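Local coordinates for PUM-HD domain-containing protein (Caenorhabditis elegans, PDB 7CGF) that binds RNA through a curved array of Pumilio repeats and probably recognises the 3' untranslated regions of target messenger RNAs, at residues M303-Y308 / P337-F342. The protein carries 2 engineered substitutions. Residues are numbered along the deposited sequence; the frame is centred on the assembly and turned at random.
Sequences MMKDQY and PVLRQF. With nucleotides of chain B.
Lys305 reaches across to Leu339 and Phe342 in a small apolar contact, without hydrogen bonds between the segments, near the C-terminal end of the PUM-HD superhelix. It joins the turn after helix 299-304, in the Pumilio repeat predicted at 294-331, to helix 336-339 and the loop that follows it, which carries Phe342. The methylenes of Lys305 do most of the work. Its CG stands over the face of the Phe342 ring, 3.9 Å from the centroid and only 8° off the ring normal, a CH-pi contact; the flat aromatic face suits the C-H groups of an aliphatic stem. Because the chain is extended beyond CG (chi2 167°, chi3 178°), the later carbons continue across the same ring, with CD 3.6 Å from Phe342 CZ. Lysine suits this partly exposed position, since its long hydrocarbon stem can pack while the ammonium is carried beyond the aromatic ring. Leu339 comes at about a right angle to that stem, bringing CD2 to 3.6 Å from Lys305 CE, and its other branch, CD1, meets Met304 SD at 4.0 Å. One leucine fork thus touches a partly exposed lysine through one methyl and a buried methionine through the other. An alanine in place of Lys305 would probably strip the Phe342 face and Leu339 CD2 of the CG, CD and CE methylenes that cover them, leaving a gap between the two segments. Beyond the lysine, Asp306 OD2 accepts from Tyr308 N at 2.9 Å and also from Ala309 N, capping the start of helix 309-319. The ring of Tyr308 lies beside the ribose of G2 of chain B, its CE1 3.5 Å from O2'. On the buried side flexible, apolar Met304 fits against Val313 of helix 309-319 and, together with Leu339, against Leu349 of helix 345-351, so the contact borders the apolar layer between these helices.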
ATOM      1  N   MET A 303       7.577 -27.546 -15.934  1.00 27.53           N
ATOM      2  CA  MET A 303       7.714 -26.323 -15.151  1.00 23.44           C
ATOM      3  C   MET A 303       9.168 -26.046 -14.793  1.00 27.95           C
ATOM      4  O   MET A 303       9.604 -24.891 -14.789  1.00 26.26           O
ATOM      5  CB  MET A 303       6.851 -26.430 -13.890  1.00 23.19           C
ATOM      6  CG  MET A 303       5.363 -26.283 -14.173  1.00 24.63           C
ATOM      7  SD  MET A 303       4.369 -26.675 -12.710  1.00 28.05           S
ATOM      8  CE  MET A 303       4.862 -25.372 -11.586  1.00 25.37           C
ATOM      9  N   MET A 304       9.939 -27.087 -14.488  1.00 27.19           N
ATOM     10  CA  MET A 304      11.327 -26.883 -14.096  1.00 28.81           C
ATOM     11  C   MET A 304      12.179 -26.371 -15.249  1.00 26.91           C
ATOM     12  O   MET A 304      13.249 -25.803 -15.004  1.00 32.12           O
ATOM     13  CB  MET A 304      11.913 -28.185 -13.544  1.00 28.09           C
ATOM     14  CG  MET A 304      11.351 -28.586 -12.188  1.00 28.46           C
ATOM     15  SD  MET A 304      11.904 -30.212 -11.639  1.00 32.48           S
ATOM     16  CE  MET A 304      13.562 -29.809 -11.097  1.00 33.90           C
ATOM     17  N   LYS A 305      11.731 -26.556 -16.486  1.00 25.99           N
ATOM     18  CA  LYS A 305      12.435 -26.066 -17.663  1.00 31.70           C
ATOM     19  C   LYS A 305      12.110 -24.613 -17.989  1.00 30.38           C
ATOM     20  O   LYS A 305      12.686 -24.071 -18.938  1.00 30.27           O
ATOM     21  CB  LYS A 305      12.098 -26.939 -18.876  1.00 32.11           C
ATOM     22  CG  LYS A 305      12.575 -28.386 -18.765  1.00 37.22           C
ATOM     23  CD  LYS A 305      11.934 -29.262 -19.834  1.00 35.85           C
ATOM     24  CE  LYS A 305      12.449 -30.693 -19.747  1.00 42.42           C
ATOM     25  NZ  LYS A 305      11.655 -31.636 -20.580  1.00 43.61           N
ATOM     26  N   ASP A 306      11.215 -23.973 -17.235  1.00 28.64           N
ATOM     27  CA  ASP A 306      10.661 -22.680 -17.610  1.00 29.36           C
ATOM     28  C   ASP A 306      11.213 -21.562 -16.734  1.00 22.54           C
ATOM     29  O   ASP A 306      11.502 -21.752 -15.548  1.00 24.18           O
ATOM     30  CB  ASP A 306       9.123 -22.699 -17.537  1.00 26.01           C
ATOM     31  CG  ASP A 306       8.505 -21.353 -17.878  1.00 25.77           C
ATOM     32  OD1 ASP A 306       8.314 -21.053 -19.080  1.00 27.83           O
ATOM     33  OD2 ASP A 306       8.195 -20.595 -16.935  1.00 22.16           O
ATOM     34  N   GLN A 307      11.353 -20.385 -17.353  1.00 23.33           N
ATOM     35  CA  GLN A 307      12.008 -19.242 -16.724  1.00 24.79           C
ATOM     36  C   GLN A 307      11.295 -18.777 -15.454  1.00 21.13           C
ATOM     37  O   GLN A 307      11.947 -18.263 -14.539  1.00 24.74           O
ATOM     38  CB  GLN A 307      12.089 -18.093 -17.728  1.00 25.46           C
ATOM     39  CG  GLN A 307      10.718 -17.644 -18.230  1.00 25.67           C
ATOM     40  CD  GLN A 307      10.805 -16.518 -19.226  1.00 20.49           C
ATOM     41  OE1 GLN A 307      11.793 -15.780 -19.255  1.00 30.79           O
ATOM     42  NE2 GLN A 307       9.783 -16.380 -20.053  1.00 22.93           N
ATOM     43  N   TYR A 308       9.969 -18.936 -15.380  1.00 25.18           N
ATOM     44  CA  TYR A 308       9.228 -18.568 -14.173  1.00 21.36           C
ATOM     45  C   TYR A 308       8.808 -19.776 -13.354  1.00 19.66           C
ATOM     46  O   TYR A 308       8.974 -19.771 -12.130  1.00 19.85           O
ATOM     47  CB  TYR A 308       7.979 -17.747 -14.523  1.00 19.72           C
ATOM     48  CG  TYR A 308       8.282 -16.541 -15.380  1.00 21.50           C
ATOM     49  CD1 TYR A 308       9.199 -15.591 -14.955  1.00 24.20           C
ATOM     50  CD2 TYR A 308       7.643 -16.355 -16.601  1.00 21.17           C
ATOM     51  CE1 TYR A 308       9.493 -14.484 -15.744  1.00 24.63           C
ATOM     52  CE2 TYR A 308       7.932 -15.248 -17.398  1.00 25.18           C
ATOM     53  CZ  TYR A 308       8.849 -14.328 -16.951  1.00 21.49           C
ATOM     54  OH  TYR A 308       9.142 -13.226 -17.732  1.00 32.23           O
ATOM     55  N   PRO A 337      18.487 -36.430 -15.622  1.00 57.37           N
ATOM     56  CA  PRO A 337      19.536 -36.242 -16.639  1.00 57.53           C
ATOM     57  C   PRO A 337      19.239 -35.113 -17.622  1.00 57.65           C
ATOM     58  O   PRO A 337      20.022 -34.162 -17.730  1.00 56.40           O
ATOM     59  CB  PRO A 337      19.588 -37.605 -17.350  1.00 53.86           C
ATOM     60  CG  PRO A 337      18.332 -38.322 -16.937  1.00 56.74           C
ATOM     61  CD  PRO A 337      18.081 -37.844 -15.548  1.00 54.44           C
ATOM     62  N   VAL A 338      18.105 -35.195 -18.324  1.00 53.21           N
ATOM     63  CA  VAL A 338      17.792 -34.203 -19.347  1.00 52.55           C
ATOM     64  C   VAL A 338      17.512 -32.823 -18.753  1.00 56.45           C
ATOM     65  O   VAL A 338      17.687 -31.812 -19.443  1.00 57.71           O
ATOM     66  CB  VAL A 338      16.610 -34.691 -20.209  1.00 50.35           C
ATOM     67  CG1 VAL A 338      16.830 -36.142 -20.609  1.00 49.89           C
ATOM     68  CG2 VAL A 338      15.284 -34.517 -19.486  1.00 51.45           C
ATOM     69  N   LEU A 339      17.090 -32.747 -17.488  1.00 53.46           N
ATOM     70  CA  LEU A 339      16.892 -31.447 -16.861  1.00 54.15           C
ATOM     71  C   LEU A 339      18.210 -30.752 -16.565  1.00 53.85           C
ATOM     72  O   LEU A 339      18.245 -29.520 -16.475  1.00 57.42           O
ATOM     73  CB  LEU A 339      16.082 -31.588 -15.571  1.00 48.15           C
ATOM     74  CG  LEU A 339      14.622 -32.011 -15.732  1.00 46.03           C
ATOM     75  CD1 LEU A 339      13.998 -32.296 -14.379  1.00 39.75           C
ATOM     76  CD2 LEU A 339      13.836 -30.940 -16.463  1.00 44.41           C
ATOM     77  N   ARG A 340      19.299 -31.508 -16.422  1.00 53.02           N
ATOM     78  CA  ARG A 340      20.591 -30.891 -16.159  1.00 59.04           C
ATOM     79  C   ARG A 340      21.099 -30.053 -17.334  1.00 58.41           C
ATOM     80  O   ARG A 340      21.994 -29.221 -17.140  1.00 60.11           O
ATOM     81  CB  ARG A 340      21.610 -31.975 -15.790  1.00 55.67           C
ATOM     82  N   GLN A 341      20.529 -30.225 -18.534  1.00 56.54           N
ATOM     83  CA  GLN A 341      21.084 -29.645 -19.752  1.00 58.07           C
ATOM     84  C   GLN A 341      20.521 -28.271 -20.079  1.00 60.67           C
ATOM     85  O   GLN A 341      21.166 -27.509 -20.804  1.00 66.09           O
ATOM     86  CB  GLN A 341      20.839 -30.590 -20.941  1.00 57.97           C
ATOM     87  N   PHE A 342      19.359 -27.940 -19.547  1.00 65.71           N
ATOM     88  CA  PHE A 342      18.624 -26.768 -19.949  1.00 58.88           C
ATOM     89  C   PHE A 342      19.242 -25.513 -19.366  1.00 60.22           C
ATOM     90  O   PHE A 342      20.055 -25.572 -18.441  1.00 57.55           O
ATOM     91  CB  PHE A 342      17.160 -26.874 -19.496  1.00 55.35           C
ATOM     92  CG  PHE A 342      16.259 -27.592 -20.478  1.00 54.70           C
ATOM     93  CD1 PHE A 342      16.367 -28.962 -20.618  1.00 56.89           C
ATOM     94  CD2 PHE A 342      15.295 -26.917 -21.233  1.00 55.56           C
ATOM     95  CE1 PHE A 342      15.570 -29.659 -21.497  1.00 54.91           C
ATOM     96  CE2 PHE A 342      14.474 -27.625 -22.131  1.00 49.82           C
ATOM     97  CZ  PHE A 342      14.621 -29.005 -22.256  1.00 54.56           C
TER
ATOM     98  P     G B   2      16.766 -12.822 -12.334  1.00 35.12           P
ATOM     99  OP1   G B   2      17.140 -11.436 -12.699  1.00 40.63           O
ATOM    100  OP2   G B   2      17.126 -13.312 -10.993  1.00 34.12           O
ATOM    101  O5'   G B   2      15.176 -12.885 -12.483  1.00 28.52           O
ATOM    102  C5'   G B   2      14.564 -12.756 -13.754  1.00 20.67           C
ATOM    103  C4'   G B   2      13.063 -12.740 -13.628  1.00 31.25           C
ATOM    104  O4'   G B   2      12.607 -14.016 -13.114  1.00 28.50           O
ATOM    105  C3'   G B   2      12.505 -11.727 -12.644  1.00 26.49           C
ATOM    106  O3'   G B   2      12.434 -10.433 -13.213  1.00 29.48           O
ATOM    107  C2'   G B   2      11.150 -12.337 -12.273  1.00 21.46           C
ATOM    108  O2'   G B   2      10.186 -12.111 -13.290  1.00 23.22           O
ATOM    109  C1'   G B   2      11.484 -13.829 -12.273  1.00 22.73           C
ATOM    110  N9    G B   2      11.793 -14.323 -10.918  1.00 23.83           N
ATOM    111  C8    G B   2      12.943 -14.192 -10.172  1.00 23.38           C
ATOM    112  N7    G B   2      12.863 -14.742  -8.988  1.00 27.79           N
ATOM    113  C5    G B   2      11.574 -15.267  -8.941  1.00 27.25           C
ATOM    114  C6    G B   2      10.898 -15.982  -7.919  1.00 22.65           C
ATOM    115  O6    G B   2      11.302 -16.318  -6.802  1.00 25.34           O
ATOM    116  N1    G B   2       9.600 -16.327  -8.311  1.00 21.61           N
ATOM    117  C2    G B   2       9.046 -16.029  -9.525  1.00 19.00           C
ATOM    118  N2    G B   2       7.778 -16.437  -9.702  1.00 19.84           N
ATOM    119  N3    G B   2       9.661 -15.344 -10.486  1.00 19.81           N
ATOM    120  C4    G B   2      10.914 -15.014 -10.120  1.00 21.88           C
TER